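Local atomic coordinates of aminoglycoside phosphotransferase (PDB entry 4PDY), a protein that probably transfers a phosphate group to a small-molecule substrate, as expected of a kinase-like aminoglycoside phosphotransferase, and here holds a histidine in its pocket. Residues Tyr55-Ser60 against Tyr105-Trp110; Arg75-Gln80 against His135-Ser140; Ala201-Arg206 against Glu296-Phe301. All coordinates share one frame; numbering follows the deposited sequence.

Contact 1 (Tyr55-Ser60 against Tyr105-Trp110); sequences YAAKRS and YYVTEW. With HIS (histidine), chain B.
Tyr106 O takes two hydrogen bonds: Lys58 N donates to it at 2.8 Å and a water donates from 3.0 Å. The same water also donates to Ala56 O, joining the two strands. Ala56 O accepts a 2.9 Å bond from Thr108 N. These bonds belong to neighbouring antiparallel strands in the sheet of the kinase-like N-terminal lobe. Ala56-Thr108 and Lys58-Tyr106 are the hydrogen-bonded pairs.

Lys58 and Tyr106 lie side by side on the face that also carries Ala56 and Thr108. Lys58 CB sits over the Tyr106 ring, 4.0 Å from its centroid. Tyr106 CG lies between the backbone N and the carbonyl carbon (chi1 64°), which swings the ring back over Lys58. Lys58 NZ forms a salt bridge with Glu245 OE2, and Tyr106 OH hydrogen-bonds to the same oxygen. On the other face, Arg59 NE donates to Tyr105 OH at 3.1 Å, with the hydroxyl 24° out of the guanidinium plane. Arg59 NH1 bonds Pro21 O.

The imidazole of the bound histidine lies over one face of the Trp110 ring, the planes roughly parallel, its CD2 above the ring centre, while its CE1 is 3.5 Å from Ala56 CB. An alanine in place of Trp110 would probably leave the ligand imidazole without the indole face and freer to turn. The indole and the Ala56 methyl thus offer an apolar surface, while Val111 O hydrogen-bonds the ligand.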
loop_
_atom_site.group_PDB
_atom_site.type_symbol
_atom_site.label_atom_id
_atom_site.label_comp_id
_atom_site.label_asym_id
_atom_site.label_seq_id
_atom_site.Cartn_x
_atom_site.Cartn_y
_atom_site.Cartn_z
ATOM N N TYR A 55 -2.913 18.942 14.964
ATOM C CA TYR A 55 -2.078 17.763 15.136
ATOM C C TYR A 55 -2.947 16.549 14.856
ATOM O O TYR A 55 -4.139 16.562 15.135
ATOM C CB TYR A 55 -1.520 17.699 16.550
ATOM C CG TYR A 55 -0.759 18.922 16.924
ATOM C CD1 TYR A 55 -1.420 20.042 17.451
ATOM C CD2 TYR A 55 0.599 18.983 16.748
ATOM C CE1 TYR A 55 -0.724 21.171 17.763
ATOM C CE2 TYR A 55 1.307 20.116 17.065
ATOM C CZ TYR A 55 0.635 21.214 17.577
ATOM O OH TYR A 55 1.346 22.322 17.917
ATOM N N ALA A 56 -2.315 15.503 14.300
ATOM C CA ALA A 56 -2.965 14.224 14.057
ATOM C C ALA A 56 -2.541 13.242 15.148
ATOM O O ALA A 56 -1.341 12.958 15.274
ATOM C CB ALA A 56 -2.526 13.684 12.703
ATOM N N ALA A 57 -3.492 12.719 15.904
ATOM C CA ALA A 57 -3.214 11.750 16.956
ATOM C C ALA A 57 -3.752 10.391 16.513
ATOM O O ALA A 57 -4.885 10.268 16.076
ATOM C CB ALA A 57 -3.866 12.205 18.240
ATOM N N LYS A 58 -2.897 9.382 16.608
ATOM C CA LYS A 58 -3.227 8.042 16.167
ATOM C C LYS A 58 -3.265 7.082 17.355
ATOM O O LYS A 58 -2.298 7.014 18.120
ATOM C CB LYS A 58 -2.169 7.561 15.177
ATOM C CG LYS A 58 -2.385 6.125 14.665
ATOM C CD LYS A 58 -3.637 5.984 13.809
ATOM C CE LYS A 58 -3.877 4.555 13.323
ATOM N NZ LYS A 58 -2.868 4.166 12.311
ATOM N N ARG A 59 -4.386 6.382 17.484
ATOM C CA ARG A 59 -4.517 5.247 18.361
ATOM C C ARG A 59 -4.078 4.021 17.556
ATOM O O ARG A 59 -4.659 3.713 16.500
ATOM C CB ARG A 59 -5.957 5.070 18.795
ATOM C CG ARG A 59 -6.174 3.875 19.698
ATOM C CD ARG A 59 -7.635 3.651 20.025
ATOM N NE ARG A 59 -8.136 4.566 21.057
ATOM C CZ ARG A 59 -9.050 5.522 20.901
ATOM N NH1 ARG A 59 -9.592 5.807 19.722
ATOM N NH2 ARG A 59 -9.422 6.209 21.970
ATOM N N SER A 60 -3.050 3.342 18.048
ATOM C CA SER A 60 -2.469 2.205 17.347
ATOM C C SER A 60 -2.385 0.999 18.279
ATOM O O SER A 60 -2.475 1.128 19.501
ATOM C CB SER A 60 -1.079 2.582 16.814
ATOM O OG SER A 60 -0.466 1.505 16.108
ATOM N N TYR A 105 -0.366 5.400 21.527
ATOM C CA TYR A 105 -0.755 6.646 20.883
ATOM C C TYR A 105 0.474 7.396 20.423
ATOM O O TYR A 105 1.442 7.513 21.169
ATOM C CB TYR A 105 -1.527 7.510 21.883
ATOM C CG TYR A 105 -2.833 6.905 22.341
ATOM C CD1 TYR A 105 -3.997 7.078 21.596
ATOM C CD2 TYR A 105 -2.899 6.138 23.492
ATOM C CE1 TYR A 105 -5.194 6.537 22.009
ATOM C CE2 TYR A 105 -4.091 5.563 23.897
ATOM C CZ TYR A 105 -5.229 5.741 23.145
ATOM O OH TYR A 105 -6.435 5.229 23.566
ATOM N N TYR A 106 0.403 7.949 19.221
ATOM C CA TYR A 106 1.449 8.863 18.771
ATOM C C TYR A 106 0.850 9.984 17.965
ATOM O O TYR A 106 -0.221 9.831 17.398
ATOM C CB TYR A 106 2.573 8.110 18.008
ATOM C CG TYR A 106 2.149 7.453 16.724
ATOM C CD1 TYR A 106 2.167 8.146 15.532
ATOM C CD2 TYR A 106 1.795 6.107 16.689
ATOM C CE1 TYR A 106 1.762 7.579 14.345
ATOM C CE2 TYR A 106 1.395 5.524 15.494
ATOM C CZ TYR A 106 1.398 6.254 14.316
ATOM O OH TYR A 106 1.017 5.695 13.111
ATOM N N VAL A 107 1.562 11.107 17.960
ATOM C CA VAL A 107 1.048 12.367 17.453
ATOM C C VAL A 107 2.040 12.908 16.434
ATOM O O VAL A 107 3.255 12.866 16.647
ATOM C CB VAL A 107 0.880 13.368 18.624
ATOM C CG1 VAL A 107 0.425 14.716 18.121
ATOM C CG2 VAL A 107 -0.096 12.849 19.680
ATOM N N THR A 108 1.499 13.464 15.350
ATOM C CA THR A 108 2.306 14.181 14.368
ATOM C C THR A 108 1.742 15.572 14.119
ATOM O O THR A 108 0.571 15.895 14.418
ATOM C CB THR A 108 2.397 13.466 13.006
ATOM O OG1 THR A 108 1.122 13.422 12.377
ATOM C CG2 THR A 108 2.909 12.043 13.143
ATOM N N GLU A 109 2.610 16.432 13.604
ATOM C CA GLU A 109 2.164 17.723 13.092
ATOM C C GLU A 109 1.165 17.406 11.993
ATOM O O GLU A 109 1.273 16.366 11.332
ATOM C CB GLU A 109 3.342 18.538 12.518
ATOM C CG GLU A 109 4.494 18.839 13.480
ATOM C CD GLU A 109 4.199 19.869 14.582
ATOM O OE1 GLU A 109 3.241 20.664 14.475
ATOM O OE2 GLU A 109 4.960 19.899 15.581
ATOM N N TRP A 110 0.194 18.284 11.784
ATOM C CA TRP A 110 -0.737 18.125 10.710
ATOM C C TRP A 110 -0.119 18.432 9.374
ATOM O O TRP A 110 0.642 19.385 9.245
ATOM C CB TRP A 110 -1.846 19.138 10.885
ATOM C CG TRP A 110 -2.931 18.969 9.949
ATOM C CD1 TRP A 110 -3.235 19.734 8.836
ATOM C CD2 TRP A 110 -3.947 18.012 10.072
ATOM N NE1 TRP A 110 -4.379 19.248 8.251
ATOM C CE2 TRP A 110 -4.834 18.191 8.998
ATOM C CE3 TRP A 110 -4.204 17.006 11.005
ATOM C CZ2 TRP A 110 -5.933 17.378 8.816
ATOM C CZ3 TRP A 110 -5.280 16.206 10.824
ATOM C CH2 TRP A 110 -6.147 16.397 9.751
HETATM N N HIS B . -4.477 16.532 5.805
HETATM C CA HIS B . -4.945 15.150 5.763
HETATM C C HIS B . -6.283 15.098 5.032
HETATM O O HIS B . -7.314 15.100 5.604
HETATM C CB HIS B . -5.115 14.567 7.172
HETATM C CG HIS B . -3.834 14.355 7.925
HETATM N ND1 HIS B . -3.570 13.189 8.612
HETATM C CD2 HIS B . -2.760 15.158 8.125
HETATM C CE1 HIS B . -2.387 13.278 9.194
HETATM N NE2 HIS B . -1.870 14.460 8.909
HETATM O OXT HIS B . -6.318 15.048 3.797
HETATM O O HOH W 1 4.462 21.873 17.389
HETATM O O HOH W 2 -0.265 10.443 14.413
#

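Contact 2 (Arg75-Gln80 against His135-Ser140); sequences RHAQEQ and HEATRS
His76 has its CG trans to the backbone N (chi1 172°), which extends the imidazole toward the carbonyl of Ala137. In Gln80, CG is opposite the carbonyl carbon (chi1 -59°), and this brings it to the same oxygen, Ala137 O. The contact is a helix-to-helix junction in the kinase-like fold, made where helix 64-79 and helix 121-137 both come to their C-terminal ends.

The closest backbones are those of Ala77 and Ala137, whose CA atoms are 4.6 Å apart. Two methyls meet here, Ala77 CB against Ala137 CB at 3.8 Å. Small side chains on both helices permit this close approach. Thr138 CG2 touches the same Ala77 methyl. The Thr138 hydroxyl is turned to other partners, Phe134 O and Trp221 N. Phe82 covers both alanines from a nearby loop.

No direct hydrogen bond crosses between the segments. Ala137 O lies at the edge of the His76 ring, near its plane, 3.1 Å from CD2. His76 NE2 is also near this oxygen, but the angle is too poor for a bond. Gln80 CG approaches Ala137 O too, at 3.5 Å. Gln80 CB packs on the Ala137 methyl. The carbonyl is thus flanked by a ring carbon and an aliphatic chain. Phe141 meets the His76 ring, their planes about 30° apart.

A water carries the polar link instead. It lies in the plane of the imidazole, at its edge, and its bond to Ala137 O is weak. The stronger links are to the histidine and to the turn after the helix: the water oxygen is 2.7 Å from His76 NE2, and it donates to Arg139 O at 2.7 Å.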
loop_
_atom_site.group_PDB
_atom_site.type_symbol
_atom_site.label_atom_id
_atom_site.label_comp_id
_atom_site.label_asym_id
_atom_site.label_seq_id
_atom_site.Cartn_x
_atom_site.Cartn_y
_atom_site.Cartn_z
ATOM N N ARG A 75 13.913 9.285 11.343
ATOM C CA ARG A 75 14.974 10.243 11.621
ATOM C C ARG A 75 16.233 9.902 10.829
ATOM O O ARG A 75 16.952 10.801 10.386
ATOM C CB ARG A 75 15.243 10.342 13.110
ATOM C CG ARG A 75 14.200 11.209 13.796
ATOM C CD ARG A 75 14.488 11.433 15.262
ATOM N NE ARG A 75 13.322 11.939 15.987
ATOM C CZ ARG A 75 13.215 11.889 17.307
ATOM N NH1 ARG A 75 14.185 11.353 18.021
ATOM N NH2 ARG A 75 12.136 12.348 17.911
ATOM N N HIS A 76 16.504 8.608 10.632
ATOM C CA HIS A 76 17.619 8.235 9.762
ATOM C C HIS A 76 17.401 8.746 8.332
ATOM O O HIS A 76 18.278 9.383 7.724
ATOM C CB HIS A 76 17.804 6.722 9.756
ATOM C CG HIS A 76 18.795 6.283 8.737
ATOM N ND1 HIS A 76 20.132 6.141 9.017
ATOM C CD2 HIS A 76 18.661 6.056 7.410
ATOM C CE1 HIS A 76 20.779 5.802 7.915
ATOM N NE2 HIS A 76 19.909 5.765 6.925
ATOM N N ALA A 77 16.219 8.484 7.805
ATOM C CA ALA A 77 15.875 8.957 6.475
ATOM C C ALA A 77 16.055 10.483 6.367
ATOM O O ALA A 77 16.602 11.004 5.395
ATOM C CB ALA A 77 14.448 8.543 6.133
ATOM N N GLN A 78 15.620 11.186 7.398
ATOM C CA GLN A 78 15.759 12.628 7.414
ATOM C C GLN A 78 17.210 13.117 7.364
ATOM O O GLN A 78 17.518 14.115 6.696
ATOM C CB GLN A 78 15.112 13.150 8.660
ATOM C CG GLN A 78 15.395 14.605 8.869
ATOM C CD GLN A 78 14.683 15.053 10.075
ATOM O OE1 GLN A 78 14.938 14.544 11.183
ATOM N NE2 GLN A 78 13.730 15.943 9.887
ATOM N N GLU A 79 18.100 12.434 8.091
ATOM C CA GLU A 79 19.537 12.760 8.051
ATOM C C GLU A 79 20.120 12.541 6.653
ATOM O O GLU A 79 21.164 13.098 6.322
ATOM C CB GLU A 79 20.350 11.947 9.093
ATOM C CG GLU A 79 20.363 12.534 10.502
ATOM C CD GLU A 79 21.693 12.329 11.250
ATOM O OE1 GLU A 79 22.610 11.658 10.713
ATOM O OE2 GLU A 79 21.836 12.849 12.385
ATOM N N GLN A 80 19.449 11.714 5.851
ATOM C CA GLN A 80 19.796 11.507 4.446
ATOM C C GLN A 80 19.049 12.443 3.483
ATOM O O GLN A 80 19.205 12.317 2.269
ATOM C CB GLN A 80 19.501 10.056 4.052
ATOM C CG GLN A 80 20.262 9.030 4.879
ATOM C CD GLN A 80 21.755 9.189 4.739
ATOM O OE1 GLN A 80 22.470 9.361 5.719
ATOM N NE2 GLN A 80 22.231 9.144 3.511
ATOM N N HIS A 135 12.684 4.813 0.160
ATOM C CA HIS A 135 13.442 3.574 -0.001
ATOM C C HIS A 135 14.928 3.872 -0.061
ATOM O O HIS A 135 15.729 3.204 0.602
ATOM C CB HIS A 135 12.969 2.839 -1.241
ATOM C CG HIS A 135 13.431 1.417 -1.293
ATOM N ND1 HIS A 135 12.734 0.392 -0.701
ATOM C CD2 HIS A 135 14.529 0.859 -1.850
ATOM C CE1 HIS A 135 13.381 -0.745 -0.896
ATOM N NE2 HIS A 135 14.474 -0.484 -1.585
ATOM N N GLU A 136 15.290 4.908 -0.810
ATOM C CA GLU A 136 16.693 5.288 -0.961
ATOM C C GLU A 136 17.283 5.765 0.362
ATOM O O GLU A 136 18.397 5.406 0.744
ATOM C CB GLU A 136 16.823 6.363 -2.038
ATOM C CG GLU A 136 18.234 6.873 -2.286
ATOM C CD GLU A 136 19.128 5.889 -3.035
ATOM O OE1 GLU A 136 18.644 4.829 -3.489
ATOM O OE2 GLU A 136 20.327 6.194 -3.186
ATOM N N ALA A 137 16.533 6.638 1.059
ATOM C CA ALA A 137 17.002 7.232 2.311
ATOM C C ALA A 137 17.149 6.242 3.459
ATOM O O ALA A 137 17.722 6.588 4.481
ATOM C CB ALA A 137 16.082 8.374 2.741
ATOM N N THR A 138 16.585 5.047 3.300
ATOM C CA THR A 138 16.631 4.026 4.341
ATOM C C THR A 138 17.493 2.813 3.977
ATOM O O THR A 138 17.488 1.806 4.681
ATOM C CB THR A 138 15.220 3.555 4.729
ATOM O OG1 THR A 138 14.520 3.087 3.573
ATOM C CG2 THR A 138 14.431 4.698 5.375
ATOM N N ARG A 139 18.229 2.921 2.877
ATOM C CA ARG A 139 19.137 1.847 2.467
ATOM C C ARG A 139 20.063 1.520 3.627
ATOM O O ARG A 139 20.559 2.399 4.322
ATOM C CB ARG A 139 19.955 2.345 1.271
ATOM C CG ARG A 139 20.851 1.330 0.604
ATOM C CD ARG A 139 21.387 1.866 -0.724
ATOM N NE ARG A 139 20.424 1.707 -1.822
ATOM C CZ ARG A 139 20.416 0.701 -2.705
ATOM N NH1 ARG A 139 21.320 -0.266 -2.645
ATOM N NH2 ARG A 139 19.490 0.651 -3.653
ATOM N N SER A 140 20.290 0.230 3.840
ATOM C CA SER A 140 21.210 -0.224 4.869
ATOM C C SER A 140 20.751 0.027 6.311
ATOM O O SER A 140 21.496 -0.311 7.233
ATOM C CB SER A 140 22.620 0.372 4.674
ATOM O OG SER A 140 23.187 -0.025 3.432
HETATM O O HOH W 3 20.686 5.120 4.370
#

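Contact 3 (Ala201-Arg206 against Glu296-Phe301); sequences ALFEDR and EAILRF
The methyl of Ala297 sits squarely over the Phe203 ring, a CH-pi contact with CB 3.6 Å from the centroid and 9° off the ring normal. Phe203 CG lies opposite the carbonyl carbon (chi1 -76°), which brings the ring end nearer to helix 289-300 than its first bond alone would. Ile298 meets the same ring at its edge, CG1 to CZ at 3.8 Å, and the two side chains cross at about a right angle.

The aliphatic contacts centre on Leu202. Leu202 CB touches Ala297 CB at 3.6 Å, so one methyl meets both a leucine and an aromatic face. Leu202 CD1 reaches past it to Ala297 N and to Glu296 CB, the latter at 4.1 Å.

The two segments share no hydrogen bond; polar links lie beside them. Asp205 pairs with Arg293, Arg300 with Asp195, and Ser199 OG bonds Ala297 O.

The contact joins the C-terminal end of helix 189-203 to helix 289-300. Helix 154-173 packs on Phe203 through Val154, Phe155 and Phe158, helix 252-266 covers Ile298, and helix 319-347 lies against Glu296.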
loop_
_atom_site.group_PDB
_atom_site.type_symbol
_atom_site.label_atom_id
_atom_site.label_comp_id
_atom_site.label_asym_id
_atom_site.label_seq_id
_atom_site.Cartn_x
_atom_site.Cartn_y
_atom_site.Cartn_z
ATOM N N ALA A 201 5.525 -18.092 -13.278
ATOM C CA ALA A 201 6.728 -18.340 -14.100
ATOM C C ALA A 201 7.736 -17.195 -13.955
ATOM O O ALA A 201 8.948 -17.405 -13.856
ATOM C CB ALA A 201 6.369 -18.560 -15.569
ATOM N N LEU A 202 7.231 -15.958 -13.905
ATOM C CA LEU A 202 8.122 -14.814 -13.711
ATOM C C LEU A 202 8.781 -14.830 -12.347
ATOM O O LEU A 202 9.971 -14.549 -12.226
ATOM C CB LEU A 202 7.395 -13.483 -13.906
ATOM C CG LEU A 202 7.181 -13.065 -15.360
ATOM C CD1 LEU A 202 6.188 -11.919 -15.399
ATOM C CD2 LEU A 202 8.484 -12.657 -16.019
ATOM N N PHE A 203 8.026 -15.187 -11.316
ATOM C CA PHE A 203 8.604 -15.311 -9.976
ATOM C C PHE A 203 9.700 -16.385 -9.888
ATOM O O PHE A 203 10.567 -16.284 -9.037
ATOM C CB PHE A 203 7.526 -15.594 -8.924
ATOM C CG PHE A 203 6.694 -14.386 -8.535
ATOM C CD1 PHE A 203 7.270 -13.262 -7.935
ATOM C CD2 PHE A 203 5.332 -14.407 -8.731
ATOM C CE1 PHE A 203 6.489 -12.172 -7.564
ATOM C CE2 PHE A 203 4.552 -13.318 -8.366
ATOM C CZ PHE A 203 5.134 -12.210 -7.786
ATOM N N GLU A 204 9.634 -17.392 -10.767
ATOM C CA GLU A 204 10.627 -18.492 -10.845
ATOM C C GLU A 204 11.830 -18.168 -11.733
ATOM O O GLU A 204 12.786 -18.937 -11.770
ATOM C CB GLU A 204 9.920 -19.766 -11.315
ATOM C CG GLU A 204 8.897 -20.251 -10.301
ATOM C CD GLU A 204 8.184 -21.516 -10.712
ATOM O OE1 GLU A 204 8.101 -21.798 -11.924
ATOM O OE2 GLU A 204 7.690 -22.229 -9.812
ATOM N N ASP A 205 11.805 -17.030 -12.417
ATOM C CA ASP A 205 12.915 -16.619 -13.254
ATOM C C ASP A 205 14.091 -16.159 -12.405
ATOM O O ASP A 205 13.943 -15.411 -11.430
ATOM C CB ASP A 205 12.505 -15.508 -14.240
ATOM C CG ASP A 205 11.638 -16.021 -15.399
ATOM O OD1 ASP A 205 11.702 -17.236 -15.722
ATOM O OD2 ASP A 205 10.893 -15.201 -16.004
ATOM N N ARG A 206 15.281 -16.583 -12.800
ATOM C CA ARG A 206 16.465 -16.342 -11.991
ATOM C C ARG A 206 16.784 -14.848 -11.810
ATOM O O ARG A 206 17.255 -14.418 -10.753
ATOM C CB ARG A 206 17.640 -17.143 -12.586
ATOM C CG ARG A 206 18.012 -16.743 -14.009
ATOM C CD ARG A 206 18.526 -17.918 -14.842
ATOM N NE ARG A 206 19.493 -17.503 -15.855
ATOM C CZ ARG A 206 20.730 -17.065 -15.612
ATOM N NH1 ARG A 206 21.195 -16.961 -14.369
ATOM N NH2 ARG A 206 21.516 -16.724 -16.630
ATOM N N GLU A 296 6.419 -6.757 -13.010
ATOM C CA GLU A 296 5.526 -7.451 -13.912
ATOM C C GLU A 296 4.959 -8.744 -13.304
ATOM O O GLU A 296 3.790 -9.074 -13.521
ATOM C CB GLU A 296 6.251 -7.828 -15.198
ATOM C CG GLU A 296 6.608 -6.651 -16.089
ATOM C CD GLU A 296 7.284 -7.117 -17.361
ATOM O OE1 GLU A 296 8.463 -7.547 -17.310
ATOM O OE2 GLU A 296 6.614 -7.069 -18.406
ATOM N N ALA A 297 5.793 -9.485 -12.577
ATOM C CA ALA A 297 5.334 -10.718 -11.941
ATOM C C ALA A 297 4.152 -10.446 -11.013
ATOM O O ALA A 297 3.132 -11.160 -11.004
ATOM C CB ALA A 297 6.461 -11.368 -11.147
ATOM N N ILE A 298 4.284 -9.368 -10.245
ATOM C CA ILE A 298 3.242 -9.014 -9.307
ATOM C C ILE A 298 1.986 -8.542 -10.061
ATOM O O ILE A 298 0.888 -9.015 -9.786
ATOM C CB ILE A 298 3.735 -7.934 -8.320
ATOM C CG1 ILE A 298 4.825 -8.482 -7.408
ATOM C CG2 ILE A 298 2.589 -7.416 -7.451
ATOM C CD1 ILE A 298 5.709 -7.421 -6.810
ATOM N N LEU A 299 2.143 -7.587 -10.982
ATOM C CA LEU A 299 0.992 -7.079 -11.727
ATOM C C LEU A 299 0.264 -8.088 -12.592
ATOM O O LEU A 299 -0.952 -8.009 -12.759
ATOM C CB LEU A 299 1.383 -5.955 -12.644
ATOM C CG LEU A 299 1.825 -4.675 -12.013
ATOM C CD1 LEU A 299 2.155 -3.670 -13.099
ATOM C CD2 LEU A 299 0.714 -4.157 -11.111
ATOM N N ARG A 300 1.004 -9.059 -13.133
ATOM C CA ARG A 300 0.389 -10.039 -14.000
ATOM C C ARG A 300 -0.571 -10.941 -13.232
ATOM O O ARG A 300 -1.545 -11.438 -13.796
ATOM C CB ARG A 300 1.489 -10.890 -14.661
ATOM C CG ARG A 300 1.034 -12.088 -15.492
ATOM C CD ARG A 300 0.120 -11.749 -16.644
ATOM N NE ARG A 300 0.819 -11.064 -17.714
ATOM C CZ ARG A 300 0.250 -10.663 -18.851
ATOM N NH1 ARG A 300 1.000 -10.078 -19.774
ATOM N NH2 ARG A 300 -1.051 -10.868 -19.075
ATOM N N PHE A 301 -0.289 -11.181 -11.956
ATOM C CA PHE A 301 -1.158 -12.071 -11.178
ATOM C C PHE A 301 -2.563 -11.463 -11.081
ATOM O O PHE A 301 -2.666 -10.254 -10.828
ATOM C CB PHE A 301 -0.655 -12.270 -9.761
ATOM C CG PHE A 301 -1.325 -13.405 -9.077
ATOM C CD1 PHE A 301 -0.829 -14.710 -9.198
ATOM C CD2 PHE A 301 -2.494 -13.188 -8.359
ATOM C CE1 PHE A 301 -1.478 -15.757 -8.590
ATOM C CE2 PHE A 301 -3.150 -14.240 -7.754
ATOM C CZ PHE A 301 -2.645 -15.528 -7.865
#

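How the contacts relate
Contact 1 is the one that touches the bound histidine, through Ala56 and Trp110. Val111, Gly113, Gln114, Pro115, Leu232 and Ile242 complete that pocket. Contact 2 lies about 22 Å from contact 1, centre to centre, with nearest atoms about 9 Å apart. The chain ties them closely: strand 54-60 leads into helix 64-79, and the segments of contacts 1 and 2 alternate along the sequence. Contact 3 follows both in the chain. Its centre is about 29 Å from that of contact 2 and about 38 Å from that of contact 1. Contacts 1 and 3 lie on opposite sides of the chain's centre, so contact 3 belongs to the helical part remote from the ligand.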